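Local coordinates for protein voltage-sensor containing phosphatase (PDB 3V0D) that probably removes phosphate from membrane phosphoinositides, using a PTEN-like phosphatase and C2 domain that in the full-length protein answer to a voltage sensor, at residues V265-T277 with Y285-S297. The protein carries 1 engineered substitution. Numbering follows the deposited sequence. Where two conformers were deposited one is given.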
loop_
_atom_site.group_PDB
_atom_site.type_symbol
_atom_site.label_atom_id
_atom_site.label_comp_id
_atom_site.label_asym_id
_atom_site.label_seq_id
_atom_site.Cartn_x
_atom_site.Cartn_y
_atom_site.Cartn_z
ATOM N N VAL A 265 -18.752 9.424 -11.170
ATOM C CA VAL A 265 -18.336 8.094 -11.620
ATOM C C VAL A 265 -16.879 7.822 -11.207
ATOM O O VAL A 265 -15.995 8.658 -11.430
ATOM C CB VAL A 265 -18.508 7.956 -13.139
ATOM C CG1 VAL A 265 -18.044 6.581 -13.597
ATOM C CG2 VAL A 265 -19.974 8.184 -13.562
ATOM N N LEU A 266 -16.672 6.666 -10.582
ATOM C CA LEU A 266 -15.360 6.211 -10.094
ATOM C C LEU A 266 -14.927 5.023 -10.936
ATOM O O LEU A 266 -15.718 4.139 -11.247
ATOM C CB LEU A 266 -15.481 5.736 -8.642
ATOM C CG LEU A 266 -16.051 6.748 -7.647
ATOM C CD1 LEU A 266 -16.168 6.081 -6.301
ATOM C CD2 LEU A 266 -15.254 8.042 -7.575
ATOM N N ALA A 267 -13.646 4.998 -11.269
ATOM C CA ALA A 267 -13.073 3.852 -11.964
ATOM C C ALA A 267 -11.617 3.741 -11.534
ATOM O O ALA A 267 -10.946 4.750 -11.304
ATOM C CB ALA A 267 -13.175 4.048 -13.476
ATOM N N GLY A 268 -11.153 2.517 -11.382
ATOM C CA GLY A 268 -9.753 2.285 -11.060
ATOM C C GLY A 268 -9.489 2.266 -9.564
ATOM O O GLY A 268 -10.299 1.782 -8.776
ATOM N N ASP A 269 -8.329 2.768 -9.175
ATOM C CA ASP A 269 -7.896 2.694 -7.773
ATOM C C ASP A 269 -8.436 3.908 -7.032
ATOM O O ASP A 269 -8.195 5.055 -7.427
ATOM C CB ASP A 269 -6.388 2.589 -7.732
ATOM C CG ASP A 269 -5.913 1.314 -8.383
ATOM O OD1 ASP A 269 -5.350 1.396 -9.484
ATOM O OD2 ASP A 269 -6.242 0.241 -7.836
ATOM N N ILE A 270 -9.199 3.646 -5.981
ATOM C CA ILE A 270 -9.888 4.675 -5.222
ATOM C C ILE A 270 -9.359 4.638 -3.801
ATOM O O ILE A 270 -9.236 3.558 -3.203
ATOM C CB ILE A 270 -11.416 4.423 -5.252
ATOM C CG1 ILE A 270 -11.948 4.349 -6.703
ATOM C CG2 ILE A 270 -12.179 5.463 -4.437
ATOM C CD1 ILE A 270 -11.730 5.598 -7.520
ATOM N N LYS A 271 -9.063 5.810 -3.262
ATOM C CA LYS A 271 -8.618 5.961 -1.884
ATOM C C LYS A 271 -9.709 6.690 -1.119
ATOM O O LYS A 271 -10.225 7.714 -1.584
ATOM C CB LYS A 271 -7.337 6.782 -1.881
ATOM C CG LYS A 271 -6.708 6.987 -0.532
ATOM C CD LYS A 271 -5.512 7.958 -0.632
ATOM C CE LYS A 271 -4.779 8.088 0.654
ATOM N NZ LYS A 271 -3.658 9.005 0.497
ATOM N N VAL A 272 -10.056 6.178 0.052
ATOM C CA VAL A 272 -11.121 6.750 0.865
ATOM C C VAL A 272 -10.514 7.068 2.216
ATOM O O VAL A 272 -9.952 6.182 2.880
ATOM C CB VAL A 272 -12.291 5.764 1.011
ATOM C CG1 VAL A 272 -13.427 6.412 1.763
ATOM C CG2 VAL A 272 -12.763 5.290 -0.371
ATOM N N ARG A 273 -10.593 8.334 2.620
ATOM C CA ARG A 273 -10.008 8.811 3.875
ATOM C C ARG A 273 -11.116 9.289 4.789
ATOM O O ARG A 273 -12.025 10.014 4.364
ATOM C CB ARG A 273 -9.053 9.977 3.625
ATOM C CG ARG A 273 -7.861 9.588 2.749
ATOM C CD ARG A 273 -7.002 10.824 2.377
ATOM N NE ARG A 273 -6.327 11.384 3.543
ATOM C CZ ARG A 273 -6.678 12.497 4.174
ATOM N NH1 ARG A 273 -7.661 13.266 3.729
ATOM N NH2 ARG A 273 -6.015 12.832 5.268
ATOM N N PHE A 274 -11.017 8.930 6.057
ATOM C CA PHE A 274 -11.966 9.379 7.077
ATOM C C PHE A 274 -11.237 10.298 8.024
ATOM O O PHE A 274 -10.214 9.923 8.622
ATOM C CB PHE A 274 -12.593 8.195 7.829
ATOM C CG PHE A 274 -13.455 7.363 6.959
ATOM C CD1 PHE A 274 -12.881 6.406 6.113
ATOM C CD2 PHE A 274 -14.835 7.542 6.926
ATOM C CE1 PHE A 274 -13.655 5.635 5.270
ATOM C CE2 PHE A 274 -15.637 6.746 6.072
ATOM C CZ PHE A 274 -15.021 5.801 5.230
ATOM N N MET A 275 -11.775 11.513 8.161
ATOM C CA MET A 275 -11.226 12.565 9.015
ATOM C C MET A 275 -12.166 12.814 10.181
ATOM O O MET A 275 -13.355 12.484 10.104
ATOM C CB MET A 275 -11.019 13.837 8.182
ATOM C CG MET A 275 -9.918 13.672 7.139
ATOM S SD MET A 275 -9.844 14.960 5.905
ATOM C CE MET A 275 -11.298 14.538 4.963
ATOM N N SER A 276 -11.632 13.421 11.237
ATOM C CA SER A 276 -12.443 13.680 12.409
ATOM C C SER A 276 -12.114 15.004 13.039
ATOM O O SER A 276 -10.945 15.391 13.122
ATOM C CB SER A 276 -12.200 12.586 13.439
ATOM O OG SER A 276 -12.864 12.849 14.656
ATOM N N THR A 277 -13.142 15.686 13.535
ATOM C CA THR A 277 -12.938 16.870 14.351
ATOM C C THR A 277 -12.647 16.534 15.815
ATOM O O THR A 277 -12.385 17.435 16.606
ATOM C CB THR A 277 -14.175 17.780 14.286
ATOM O OG1 THR A 277 -15.305 17.046 14.738
ATOM C CG2 THR A 277 -14.397 18.313 12.879
ATOM N N TYR A 285 -1.196 6.928 9.900
ATOM C CA TYR A 285 -0.635 7.314 8.621
ATOM C C TYR A 285 -1.650 8.147 7.856
ATOM O O TYR A 285 -2.857 8.133 8.130
ATOM C CB TYR A 285 -0.344 6.067 7.793
ATOM C CG TYR A 285 0.620 5.066 8.363
ATOM C CD1 TYR A 285 1.769 5.474 9.032
ATOM C CD2 TYR A 285 0.398 3.713 8.164
ATOM C CE1 TYR A 285 2.702 4.518 9.502
ATOM C CE2 TYR A 285 1.291 2.771 8.603
ATOM C CZ TYR A 285 2.438 3.174 9.284
ATOM O OH TYR A 285 3.334 2.221 9.715
ATOM N N ASP A 286 -1.145 8.852 6.853
ATOM C CA ASP A 286 -1.993 9.583 5.911
ATOM C C ASP A 286 -2.759 10.729 6.559
ATOM O O ASP A 286 -3.769 11.194 6.021
ATOM C CB ASP A 286 -2.922 8.647 5.125
ATOM C CG ASP A 286 -3.123 9.115 3.699
ATOM O OD1 ASP A 286 -2.157 9.005 2.895
ATOM O OD2 ASP A 286 -4.238 9.547 3.381
ATOM N N ASN A 287 -2.255 11.209 7.694
ATOM C CA ASN A 287 -2.834 12.347 8.373
ATOM C C ASN A 287 -4.324 12.221 8.635
ATOM O O ASN A 287 -5.057 13.207 8.586
ATOM C CB ASN A 287 -2.517 13.639 7.603
ATOM C CG ASN A 287 -2.710 14.874 8.448
ATOM O OD1 ASN A 287 -2.467 14.863 9.654
ATOM N ND2 ASN A 287 -3.168 15.940 7.824
ATOM N N CYS A 288 -4.764 11.020 8.965
ATOM C CA CYS A 288 -6.173 10.829 9.319
ATOM C C CYS A 288 -6.343 9.624 10.223
ATOM O O CYS A 288 -5.447 8.768 10.304
ATOM C CB CYS A 288 -7.064 10.730 8.062
ATOM S SG CYS A 288 -6.784 9.261 7.057
ATOM N N PRO A 289 -7.493 9.524 10.902
ATOM C CA PRO A 289 -7.739 8.334 11.725
ATOM C C PRO A 289 -7.733 7.023 10.957
ATOM O O PRO A 289 -7.089 6.092 11.416
ATOM C CB PRO A 289 -9.094 8.625 12.370
ATOM C CG PRO A 289 -9.100 10.141 12.494
ATOM C CD PRO A 289 -8.464 10.607 11.199
ATOM N N PHE A 290 -8.421 6.912 9.811
ATOM C CA PHE A 290 -8.414 5.640 9.089
ATOM C C PHE A 290 -8.742 5.862 7.627
ATOM O O PHE A 290 -9.419 6.835 7.284
ATOM C CB PHE A 290 -9.342 4.593 9.747
ATOM C CG PHE A 290 -10.782 5.018 9.936
ATOM C CD1 PHE A 290 -11.761 4.666 9.021
ATOM C CD2 PHE A 290 -11.177 5.688 11.100
ATOM C CE1 PHE A 290 -13.105 5.017 9.209
ATOM C CE2 PHE A 290 -12.492 6.062 11.284
ATOM C CZ PHE A 290 -13.460 5.718 10.361
ATOM N N TYR A 291 -8.225 4.974 6.781
ATOM C CA TYR A 291 -8.362 5.139 5.322
ATOM C C TYR A 291 -8.190 3.784 4.676
ATOM O O TYR A 291 -7.760 2.819 5.335
ATOM C CB TYR A 291 -7.358 6.168 4.769
ATOM C CG TYR A 291 -5.884 5.780 4.894
ATOM C CD1 TYR A 291 -5.154 5.379 3.762
ATOM C CD2 TYR A 291 -5.216 5.785 6.132
ATOM C CE1 TYR A 291 -3.836 5.026 3.846
ATOM C CE2 TYR A 291 -3.894 5.425 6.230
ATOM C CZ TYR A 291 -3.202 5.018 5.082
ATOM O OH TYR A 291 -1.884 4.658 5.242
ATOM N N PHE A 292 -8.468 3.685 3.373
ATOM C CA PHE A 292 -8.200 2.451 2.645
ATOM C C PHE A 292 -8.243 2.715 1.148
ATOM O O PHE A 292 -8.855 3.681 0.691
ATOM C CB PHE A 292 -9.184 1.313 3.034
ATOM C CG PHE A 292 -10.615 1.656 2.843
ATOM C CD1 PHE A 292 -11.246 1.497 1.605
ATOM C CD2 PHE A 292 -11.366 2.085 3.938
ATOM C CE1 PHE A 292 -12.599 1.774 1.465
ATOM C CE2 PHE A 292 -12.726 2.347 3.804
ATOM C CZ PHE A 292 -13.330 2.219 2.579
ATOM N N TRP A 293 -7.668 1.774 0.398
ATOM C CA TRP A 293 -7.749 1.723 -1.059
ATOM C C TRP A 293 -8.517 0.512 -1.525
ATOM O O TRP A 293 -8.432 -0.568 -0.929
ATOM C CB TRP A 293 -6.365 1.613 -1.666
ATOM C CG TRP A 293 -5.487 2.801 -1.516
ATOM C CD1 TRP A 293 -4.748 3.191 -0.425
ATOM C CD2 TRP A 293 -5.150 3.714 -2.555
ATOM N NE1 TRP A 293 -3.976 4.291 -0.729
ATOM C CE2 TRP A 293 -4.213 4.626 -2.037
ATOM C CE3 TRP A 293 -5.549 3.837 -3.894
ATOM C CZ2 TRP A 293 -3.651 5.635 -2.807
ATOM C CZ3 TRP A 293 -4.991 4.838 -4.659
ATOM C CH2 TRP A 293 -4.048 5.725 -4.110
ATOM N N PHE A 294 -9.192 0.646 -2.655
ATOM C CA PHE A 294 -9.740 -0.495 -3.364
ATOM C C PHE A 294 -9.745 -0.184 -4.856
ATOM O O PHE A 294 -9.637 0.969 -5.259
ATOM C CB PHE A 294 -11.155 -0.863 -2.866
ATOM C CG PHE A 294 -12.195 0.155 -3.224
ATOM C CD1 PHE A 294 -12.988 -0.017 -4.352
ATOM C CD2 PHE A 294 -12.348 1.325 -2.487
ATOM C CE1 PHE A 294 -13.918 0.932 -4.713
ATOM C CE2 PHE A 294 -13.281 2.297 -2.855
ATOM C CZ PHE A 294 -14.072 2.096 -3.968
ATOM N N ASN A 295 -9.903 -1.224 -5.673
ATOM C CA ASN A 295 -10.006 -1.053 -7.116
ATOM C C ASN A 295 -11.408 -1.427 -7.573
ATOM O O ASN A 295 -11.927 -2.502 -7.238
ATOM C CB ASN A 295 -8.945 -1.885 -7.834
ATOM C CG ASN A 295 -8.936 -1.597 -9.337
ATOM O OD1 ASN A 295 -9.840 -2.015 -10.054
ATOM N ND2 ASN A 295 -7.951 -0.857 -9.803
ATOM N N THR A 296 -12.039 -0.517 -8.317
ATOM C CA THR A 296 -13.438 -0.737 -8.713
ATOM C C THR A 296 -13.656 -2.033 -9.503
ATOM O O THR A 296 -14.706 -2.644 -9.421
ATOM C CB THR A 296 -13.989 0.436 -9.522
ATOM O OG1 THR A 296 -13.241 0.579 -10.734
ATOM C CG2 THR A 296 -13.972 1.738 -8.745
ATOM N N SER A 297 -12.654 -2.452 -10.275
ATOM C CA SER A 297 -12.765 -3.660 -11.097
ATOM C C SER A 297 -12.809 -4.928 -10.308
ATOM O O SER A 297 -13.213 -5.974 -10.828
ATOM C CB SER A 297 -11.578 -3.793 -12.007
ATOM O OG SER A 297 -11.567 -2.729 -12.883
#
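Lys-271 lies across the indole of Trp-293, a place that suits lysine because its methylenes can cover a ring face while the amine reaches past it to a carboxylate. With CG anti to the backbone N (chi1 -178°) and every later bond extended, the chain runs straight over the ring: CB sits 3.7 Å from the centroid of the six-membered ring, almost on its normal; CG passes over CE2 and NE1, CD reaches CZ2, CE comes up to the carboxylate of Asp-286, and NZ donates to OD1 of Asp-286 on its syn side at 2.8 Å. The other oxygen, OD2 of Asp-286, takes NE of Arg-273 at 2.8 Å and a weak second bond from NZ of Lys-271, while NH2 of that guanidinium bonds the backbone O of Asp-286 at 2.9 Å, so one aspartate joins both side chains in a salt-bridge network.

Strands 269-276 and 290-295 are antiparallel neighbours in the C2 β-sandwich, 290-295 being an edge strand of its four-stranded sheet. The face bearing Lys-271 and Trp-293 looks to the phosphatase domain, where Asn-96 accepts from the indole NE1.

The other face carries oily residues into the sandwich. CB of Phe-274 lies over the Phe-290 ring, 3.7 Å from its centroid, and the two rings are nearly parallel (18°) but slid apart. Val-272 and Ile-270, whose β-branching sets bulk close to the strand, similarly lay CB over the faces of Phe-292 and Phe-294. From strand 328-335 of the opposing sheet, Val-329 touches Phe-274 and Phe-292, and Leu-331 touches Phe-292 and Phe-294.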